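Local structure of putative prephenate dehydratase (Streptococcus mutans, 4LUB) at residues Ile34-Ile38 / Ala49-Val53; Ile220-Glu226 / Phe238-Glu244. The protein probably catalyses the conversion of prephenate to 3-phenylpyruvate with release of carbon dioxide and water, a step of L-phenylalanine biosynthesis. All blocks are in the same frame, centred on the assembly; numbering follows the deposited sequence.

Contact 1: residues Ile34-Ile38 / Ala49-Val53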
ATOM      1  N   ILE B  34      12.928  13.264  -5.273  1.00 34.33           N
ATOM      2  CA  ILE B  34      13.322  11.871  -5.463  1.00 29.94           C
ATOM      3  C   ILE B  34      13.512  11.542  -6.941  1.00 28.40           C
ATOM      4  O   ILE B  34      14.504  10.933  -7.320  1.00 29.36           O
ATOM      5  CB  ILE B  34      12.285  10.922  -4.816  1.00 31.33           C
ATOM      6  CG1 ILE B  34      12.371  11.038  -3.284  1.00 31.88           C
ATOM      7  CG2 ILE B  34      12.490   9.482  -5.278  1.00 28.79           C
ATOM      8  CD1 ILE B  34      11.093  10.691  -2.549  1.00 30.62           C
ATOM      9  N   THR B  35      12.582  11.988  -7.776  1.00 30.91           N
ATOM     10  CA  THR B  35      12.667  11.742  -9.214  1.00 30.54           C
ATOM     11  C   THR B  35      13.974  12.258  -9.822  1.00 31.50           C
ATOM     12  O   THR B  35      14.629  11.553 -10.591  1.00 29.54           O
ATOM     13  CB  THR B  35      11.493  12.395  -9.943  1.00 30.65           C
ATOM     14  OG1 THR B  35      10.274  11.818  -9.469  1.00 29.23           O
ATOM     15  CG2 THR B  35      11.605  12.204 -11.452  1.00 28.53           C
ATOM     16  N   GLU B  36      14.358  13.478  -9.453  1.00 30.15           N
ATOM     17  CA  GLU B  36      15.579  14.088  -9.965  1.00 30.57           C
ATOM     18  C   GLU B  36      16.843  13.439  -9.398  1.00 34.17           C
ATOM     19  O   GLU B  36      17.857  13.346 -10.094  1.00 34.52           O
ATOM     20  CB  GLU B  36      15.584  15.597  -9.679  1.00 32.99           C
ATOM     21  CG  GLU B  36      14.590  16.389 -10.529  1.00 33.12           C
ATOM     22  CD  GLU B  36      14.696  16.077 -12.020  1.00 36.00           C
ATOM     23  OE1 GLU B  36      15.833  15.973 -12.535  1.00 39.50           O
ATOM     24  OE2 GLU B  36      13.641  15.913 -12.671  1.00 33.42           O
ATOM     25  N   VAL B  37      16.797  13.019  -8.133  1.00 30.97           N
ATOM     26  CA  VAL B  37      17.858  12.187  -7.567  1.00 30.97           C
ATOM     27  C   VAL B  37      18.137  10.940  -8.405  1.00 29.41           C
ATOM     28  O   VAL B  37      19.284  10.670  -8.770  1.00 29.57           O
ATOM     29  CB  VAL B  37      17.529  11.744  -6.118  1.00 37.23           C
ATOM     30  CG1 VAL B  37      18.647  10.880  -5.568  1.00 31.70           C
ATOM     31  CG2 VAL B  37      17.260  12.948  -5.210  1.00 39.02           C
ATOM     32  N   ILE B  38      17.086  10.177  -8.687  1.00 28.52           N
ATOM     33  CA  ILE B  38      17.210   8.980  -9.515  1.00 31.38           C
ATOM     34  C   ILE B  38      17.600   9.287 -10.965  1.00 32.32           C
ATOM     35  O   ILE B  38      18.462   8.616 -11.532  1.00 35.63           O
ATOM     36  CB  ILE B  38      15.908   8.140  -9.494  1.00 28.14           C
ATOM     37  CG1 ILE B  38      15.598   7.693  -8.061  1.00 28.19           C
ATOM     38  CG2 ILE B  38      16.067   6.907 -10.368  1.00 26.42           C
ATOM     39  CD1 ILE B  38      14.157   7.209  -7.834  1.00 24.44           C
ATOM     40  N   ALA B  49      22.507   6.698  -6.042  1.00 31.40           N
ATOM     41  CA  ALA B  49      21.552   7.679  -5.557  1.00 28.93           C
ATOM     42  C   ALA B  49      20.968   7.184  -4.242  1.00 32.44           C
ATOM     43  O   ALA B  49      20.807   5.980  -4.047  1.00 35.21           O
ATOM     44  CB  ALA B  49      20.465   7.917  -6.588  1.00 25.03           C
ATOM     45  N   ILE B  50      20.692   8.111  -3.328  1.00 30.95           N
ATOM     46  CA  ILE B  50      20.120   7.770  -2.030  1.00 29.81           C
ATOM     47  C   ILE B  50      18.776   8.464  -1.856  1.00 29.14           C
ATOM     48  O   ILE B  50      18.668   9.685  -1.983  1.00 28.50           O
ATOM     49  CB  ILE B  50      21.073   8.132  -0.856  1.00 33.28           C
ATOM     50  CG1 ILE B  50      22.234   7.148  -0.782  1.00 35.85           C
ATOM     51  CG2 ILE B  50      20.377   7.934   0.472  1.00 29.36           C
ATOM     52  CD1 ILE B  50      23.289   7.313  -1.815  1.00 35.33           C
ATOM     53  N   VAL B  51      17.749   7.657  -1.604  1.00 22.79           N
ATOM     54  CA  VAL B  51      16.383   8.141  -1.454  1.00 22.57           C
ATOM     55  C   VAL B  51      15.681   7.461  -0.281  1.00 23.42           C
ATOM     56  O   VAL B  51      15.969   6.308   0.035  1.00 23.93           O
ATOM     57  CB  VAL B  51      15.541   7.905  -2.738  1.00 25.03           C
ATOM     58  CG1 VAL B  51      16.107   8.690  -3.924  1.00 22.01           C
ATOM     59  CG2 VAL B  51      15.415   6.408  -3.053  1.00 23.05           C
ATOM     60  N   PRO B  52      14.763   8.182   0.383  1.00 28.64           N
ATOM     61  CA  PRO B  52      13.861   7.552   1.354  1.00 24.28           C
ATOM     62  C   PRO B  52      12.884   6.640   0.630  1.00 25.12           C
ATOM     63  O   PRO B  52      12.421   7.001  -0.458  1.00 24.50           O
ATOM     64  CB  PRO B  52      13.142   8.735   2.002  1.00 24.11           C
ATOM     65  CG  PRO B  52      13.191   9.815   0.974  1.00 28.34           C
ATOM     66  CD  PRO B  52      14.460   9.613   0.186  1.00 31.10           C
ATOM     67  N   VAL B  53      12.620   5.447   1.159  1.00 23.37           N
ATOM     68  CA  VAL B  53      11.621   4.594   0.524  1.00 22.96           C
ATOM     69  C   VAL B  53      10.417   4.264   1.407  1.00 21.98           C
ATOM     70  O   VAL B  53       9.319   4.075   0.898  1.00 22.24           O
ATOM     71  CB  VAL B  53      12.264   3.278  -0.002  1.00 26.48           C
ATOM     72  CG1 VAL B  53      13.570   3.584  -0.718  1.00 23.44           C
ATOM     73  CG2 VAL B  53      12.454   2.238   1.106  1.00 22.17           C
TER

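Contact 2: residues Ile220-Glu226 / Phe238-Glu244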
ATOM      1  N   ILE B 220      10.361 -18.953   2.778  1.00 23.25           N
ATOM      2  CA  ILE B 220      10.935 -17.613   2.606  1.00 20.91           C
ATOM      3  C   ILE B 220       9.918 -16.579   3.085  1.00 22.86           C
ATOM      4  O   ILE B 220       8.863 -16.415   2.473  1.00 22.57           O
ATOM      5  CB  ILE B 220      11.334 -17.342   1.145  1.00 17.04           C
ATOM      6  CG1 ILE B 220      12.406 -18.349   0.690  1.00 18.21           C
ATOM      7  CG2 ILE B 220      11.842 -15.903   0.970  1.00 15.01           C
ATOM      8  CD1 ILE B 220      12.474 -18.532  -0.823  1.00 19.78           C
ATOM      9  N   ASP B 221      10.235 -15.884   4.176  1.00 23.89           N
ATOM     10  CA  ASP B 221       9.270 -14.978   4.820  1.00 24.72           C
ATOM     11  C   ASP B 221       9.054 -13.664   4.088  1.00 22.10           C
ATOM     12  O   ASP B 221      10.003 -12.952   3.778  1.00 20.59           O
ATOM     13  CB  ASP B 221       9.687 -14.658   6.261  1.00 28.02           C
ATOM     14  CG  ASP B 221       9.622 -15.870   7.167  1.00 33.26           C
ATOM     15  OD1 ASP B 221       8.754 -16.731   6.936  1.00 36.08           O
ATOM     16  OD2 ASP B 221      10.404 -15.934   8.129  1.00 36.96           O
ATOM     17  N   LEU B 222       7.784 -13.357   3.848  1.00 21.49           N
ATOM     18  CA  LEU B 222       7.355 -12.062   3.343  1.00 22.63           C
ATOM     19  C   LEU B 222       7.433 -11.058   4.485  1.00 21.44           C
ATOM     20  O   LEU B 222       6.902 -11.302   5.571  1.00 20.26           O
ATOM     21  CB  LEU B 222       5.924 -12.166   2.795  1.00 21.09           C
ATOM     22  CG  LEU B 222       5.164 -11.082   2.003  1.00 32.96           C
ATOM     23  CD1 LEU B 222       4.744  -9.920   2.872  1.00 36.07           C
ATOM     24  CD2 LEU B 222       5.936 -10.589   0.801  1.00 33.88           C
ATOM     25  N   THR B 223       8.112  -9.940   4.252  1.00 20.25           N
ATOM     26  CA  THR B 223       8.293  -8.945   5.304  1.00 20.34           C
ATOM     27  C   THR B 223       7.582  -7.637   4.982  1.00 18.03           C
ATOM     28  O   THR B 223       7.456  -6.766   5.840  1.00 20.33           O
ATOM     29  CB  THR B 223       9.789  -8.659   5.561  1.00 25.38           C
ATOM     30  OG1 THR B 223      10.361  -8.005   4.420  1.00 24.48           O
ATOM     31  CG2 THR B 223      10.544  -9.956   5.838  1.00 25.36           C
ATOM     32  N   LYS B 224       7.123  -7.511   3.743  1.00 19.20           N
ATOM     33  CA  LYS B 224       6.358  -6.344   3.321  1.00 19.88           C
ATOM     34  C   LYS B 224       5.603  -6.589   2.026  1.00 21.16           C
ATOM     35  O   LYS B 224       6.116  -7.249   1.123  1.00 18.90           O
ATOM     36  CB  LYS B 224       7.296  -5.145   3.147  1.00 22.56           C
ATOM     37  CG  LYS B 224       6.616  -3.868   2.693  1.00 25.06           C
ATOM     38  CD  LYS B 224       7.653  -2.853   2.259  1.00 31.55           C
ATOM     39  CE  LYS B 224       7.088  -1.865   1.244  1.00 32.01           C
ATOM     40  NZ  LYS B 224       7.990  -0.682   1.086  1.00 34.08           N
ATOM     41  N   ILE B 225       4.402  -6.038   1.937  1.00 23.06           N
ATOM     42  CA  ILE B 225       3.663  -6.007   0.688  1.00 27.77           C
ATOM     43  C   ILE B 225       2.891  -4.707   0.559  1.00 32.77           C
ATOM     44  O   ILE B 225       2.190  -4.290   1.477  1.00 34.41           O
ATOM     45  CB  ILE B 225       2.695  -7.186   0.532  1.00 27.47           C
ATOM     46  CG1 ILE B 225       1.935  -7.055  -0.791  1.00 24.40           C
ATOM     47  CG2 ILE B 225       1.735  -7.251   1.707  1.00 26.62           C
ATOM     48  CD1 ILE B 225       1.460  -8.367  -1.365  1.00 20.40           C
ATOM     49  N   GLU B 226       3.035  -4.068  -0.588  1.00 28.97           N
ATOM     50  CA  GLU B 226       2.352  -2.822  -0.849  1.00 32.36           C
ATOM     51  C   GLU B 226       1.905  -2.811  -2.295  1.00 28.81           C
ATOM     52  O   GLU B 226       2.661  -3.184  -3.181  1.00 30.38           O
ATOM     53  CB  GLU B 226       3.284  -1.645  -0.573  1.00 40.68           C
ATOM     54  CG  GLU B 226       2.642  -0.282  -0.764  1.00 50.41           C
ATOM     55  CD  GLU B 226       2.359   0.414   0.548  1.00 55.35           C
ATOM     56  OE1 GLU B 226       3.312   0.673   1.300  1.00 55.45           O
ATOM     57  OE2 GLU B 226       1.184   0.704   0.826  1.00 61.50           O
ATOM     58  N   PHE B 238       0.422  -3.063  -9.477  1.00 24.63           N
ATOM     59  CA  PHE B 238       1.625  -3.842  -9.302  1.00 24.88           C
ATOM     60  C   PHE B 238       1.905  -3.894  -7.811  1.00 24.13           C
ATOM     61  O   PHE B 238       1.511  -3.005  -7.065  1.00 26.55           O
ATOM     62  CB  PHE B 238       2.805  -3.316 -10.124  1.00 22.93           C
ATOM     63  CG  PHE B 238       3.429  -2.057  -9.596  1.00 24.44           C
ATOM     64  CD1 PHE B 238       4.486  -2.114  -8.710  1.00 23.99           C
ATOM     65  CD2 PHE B 238       2.986  -0.819 -10.020  1.00 26.79           C
ATOM     66  CE1 PHE B 238       5.075  -0.961  -8.240  1.00 27.48           C
ATOM     67  CE2 PHE B 238       3.572   0.341  -9.554  1.00 25.02           C
ATOM     68  CZ  PHE B 238       4.619   0.269  -8.660  1.00 26.48           C
ATOM     69  N   PHE B 239       2.554  -4.957  -7.378  1.00 19.95           N
ATOM     70  CA  PHE B 239       2.787  -5.176  -5.959  1.00 21.42           C
ATOM     71  C   PHE B 239       4.254  -5.108  -5.581  1.00 23.46           C
ATOM     72  O   PHE B 239       5.089  -5.774  -6.183  1.00 27.96           O
ATOM     73  CB  PHE B 239       2.183  -6.527  -5.546  1.00 20.29           C
ATOM     74  CG  PHE B 239       0.714  -6.626  -5.829  1.00 23.80           C
ATOM     75  CD1 PHE B 239      -0.207  -6.164  -4.907  1.00 27.46           C
ATOM     76  CD2 PHE B 239       0.255  -7.130  -7.031  1.00 25.74           C
ATOM     77  CE1 PHE B 239      -1.567  -6.231  -5.168  1.00 29.01           C
ATOM     78  CE2 PHE B 239      -1.101  -7.199  -7.297  1.00 29.32           C
ATOM     79  CZ  PHE B 239      -2.010  -6.749  -6.366  1.00 29.05           C
ATOM     80  N   ILE B 240       4.552  -4.296  -4.572  1.00 24.26           N
ATOM     81  CA  ILE B 240       5.877  -4.272  -3.969  1.00 25.20           C
ATOM     82  C   ILE B 240       5.937  -5.283  -2.848  1.00 23.27           C
ATOM     83  O   ILE B 240       5.217  -5.176  -1.861  1.00 22.69           O
ATOM     84  CB  ILE B 240       6.235  -2.899  -3.397  1.00 28.06           C
ATOM     85  CG1 ILE B 240       5.971  -1.821  -4.435  1.00 29.68           C
ATOM     86  CG2 ILE B 240       7.694  -2.878  -2.953  1.00 30.36           C
ATOM     87  CD1 ILE B 240       6.759  -2.060  -5.700  1.00 36.19           C
ATOM     88  N   ILE B 241       6.784  -6.280  -3.031  1.00 17.42           N
ATOM     89  CA  ILE B 241       7.008  -7.303  -2.028  1.00 22.24           C
ATOM     90  C   ILE B 241       8.471  -7.423  -1.591  1.00 19.91           C
ATOM     91  O   ILE B 241       9.378  -7.464  -2.422  1.00 22.94           O
ATOM     92  CB  ILE B 241       6.458  -8.655  -2.552  1.00 37.32           C
ATOM     93  CG1 ILE B 241       4.947  -8.571  -2.684  1.00 44.93           C
ATOM     94  CG2 ILE B 241       6.689  -9.752  -1.538  1.00 38.33           C
ATOM     95  CD1 ILE B 241       4.320  -9.709  -3.418  1.00 48.94           C
ATOM     96  N   ASP B 242       8.688  -7.461  -0.278  1.00 16.36           N
ATOM     97  CA  ASP B 242      10.007  -7.758   0.276  1.00 18.61           C
ATOM     98  C   ASP B 242      10.017  -9.175   0.847  1.00 23.14           C
ATOM     99  O   ASP B 242       9.045  -9.611   1.471  1.00 22.55           O
ATOM    100  CB  ASP B 242      10.421  -6.779   1.384  1.00 18.33           C
ATOM    101  CG  ASP B 242      10.400  -5.316   0.950  1.00 19.80           C
ATOM    102  OD1 ASP B 242      10.278  -5.005  -0.259  1.00 19.96           O
ATOM    103  OD2 ASP B 242      10.551  -4.469   1.850  1.00 21.29           O
ATOM    104  N   PHE B 243      11.131  -9.871   0.653  1.00 20.54           N
ATOM    105  CA  PHE B 243      11.341 -11.183   1.247  1.00 24.92           C
ATOM    106  C   PHE B 243      12.726 -11.220   1.845  1.00 24.24           C
ATOM    107  O   PHE B 243      13.638 -10.547   1.365  1.00 22.84           O
ATOM    108  CB  PHE B 243      11.235 -12.300   0.201  1.00 21.66           C
ATOM    109  CG  PHE B 243       9.837 -12.593  -0.251  1.00 25.74           C
ATOM    110  CD1 PHE B 243       8.959 -13.270   0.572  1.00 25.31           C
ATOM    111  CD2 PHE B 243       9.406 -12.218  -1.510  1.00 29.95           C
ATOM    112  CE1 PHE B 243       7.673 -13.548   0.162  1.00 24.36           C
ATOM    113  CE2 PHE B 243       8.120 -12.503  -1.918  1.00 30.27           C
ATOM    114  CZ  PHE B 243       7.252 -13.165  -1.084  1.00 25.84           C
ATOM    115  N   GLU B 244      12.889 -12.019   2.888  1.00 22.00           N
ATOM    116  CA  GLU B 244      14.214 -12.280   3.412  1.00 25.95           C
ATOM    117  C   GLU B 244      15.043 -12.950   2.326  1.00 26.11           C
ATOM    118  O   GLU B 244      14.546 -13.805   1.587  1.00 26.05           O
ATOM    119  CB  GLU B 244      14.149 -13.113   4.689  1.00 36.39           C
ATOM    120  CG  GLU B 244      14.125 -12.222   5.928  1.00 46.13           C
ATOM    121  CD  GLU B 244      13.805 -12.955   7.206  1.00 52.28           C
ATOM    122  OE1 GLU B 244      13.964 -14.195   7.249  1.00 52.38           O
ATOM    123  OE2 GLU B 244      13.392 -12.278   8.174  1.00 55.98           O
TER
HETATM  124  O   HOH W   1      12.727 -16.445   5.369  1.00 33.21           O
HETATM  125  O   HOH W   2      10.539  -5.363   4.423  1.00 21.14           O
HETATM  126  O   HOH W   3      10.105  -2.118  -0.276  1.00 22.18           O

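Contact 1: residues Ile34-Ile38 / Ala49-Val53
The puckered ring of Pro52 meets Ile34 at one corner: Ile34 CD1 comes to 4.2 Å from Pro52 CG, while Phe175, Thr15 and Leu8 touch the same proline from other parts of the fold. This is one end of a helix-on-sheet layer in a beta-alpha-beta crossover. Strand 27-31 leads through helix 34-42 into strand 48-55, with parallel strand 4-8 lying between the two strands, in a domain related by family to the periplasmic binding proteins. The helix segment runs nearly antiparallel to its strand (157°), with the axes 8.3 Å apart. No hydrogen bond joins the segments, and aliphatic branches do the work. Val51 CG1 is the point on which the helix side chains converge. Ile34 crosses Val51 at about a right angle, its CG2 3.9 Å from Val51 CG1; Ile38 CG1 approaches the same methyl more loosely. Ile34 and Ile38 also pack on helix 62-70. Val37 and Val51 slide past each other in opposite directions. Val37 CG1 stands anti to its own backbone N (chi1 180°), and this methyl touches both Ala49 CB, at 3.6 Å, and Val51 CG1, at 3.7 Å.

Contact 2: residues Ile220-Glu226 / Phe238-Glu244
Phe243 lies against Ile220 and Leu222. Its CG is turned to the side of the backbone N (chi1 -74°), which brings ring atom CE1 to 3.4 Å from Leu222 CB. At the base of the side chain, Phe243 CB is 3.7 Å from Ile220 CG2. The Asp221 carbonyl oxygen sits at the edge of the ring, near its plane, and Phe215 of helix 208-216 stacks on it. Leu222 CD2 is modelled over one ring face, but it also clashes with Ile241, so its exact place is doubtful. Further along this side of the sheet, Ile225 and Ile241 lie alongside each other, pointing the same way, with Ile225 CD1 3.7 Å from Ile241 CG1.

The opposite face carries Lys224 and Asp242. Lys224 is extended throughout and passes obliquely beside the Asp242 carboxylate, its CD 3.3 Å from OD2; the ammonium and carboxylate do not touch directly. Water 3 links Lys224 NZ to Asp242 OD1, Glu54 and Ser60 also hold NZ, and Arg174 and Ser195 hold the carboxylate. Thr223 OG1, set between its backbone N and carbonyl carbon (chi1 67°), reaches Asp242 OD2 through water 2. Where the loop before the strand meets Glu244, the acidic groups of Asp221 and Glu244 lie side by side, OD2 and OE1 4.1 Å apart, a like-charge approach; water 1 joins that glutamate oxygen to Asp221 N.

Thr223 N bonds to Asp242 O (3.0 Å) and Asp242 N to Lys224 O (2.9 Å). Between Leu222-Phe243 and Lys224-Asp242 the register slips by one residue: a beta bulge at Thr223 in the antiparallel hairpin of the ACT domain.

Contact 1 comes first along the chain, in the prephenate dehydratase domain, and contact 2 follows in the ACT domain. Their centres are 21 Å apart, on opposite sides of the chain's centre, and their nearest atoms come within about 5 Å without touching. Both reach one mixed sheet, contact 1 through strand 48-55 and contact 2 through strands 222-229 and 237-244. Helix 62-70 packs against both, touching Ile34 and Ile38 in contact 1 and Lys224 and Ile240 in contact 2. Arg174 likewise bonds to the backbone of Val53 and the carboxylate of Asp242. The two domains thus meet closely, and the second subunit touches contact 2 but not contact 1.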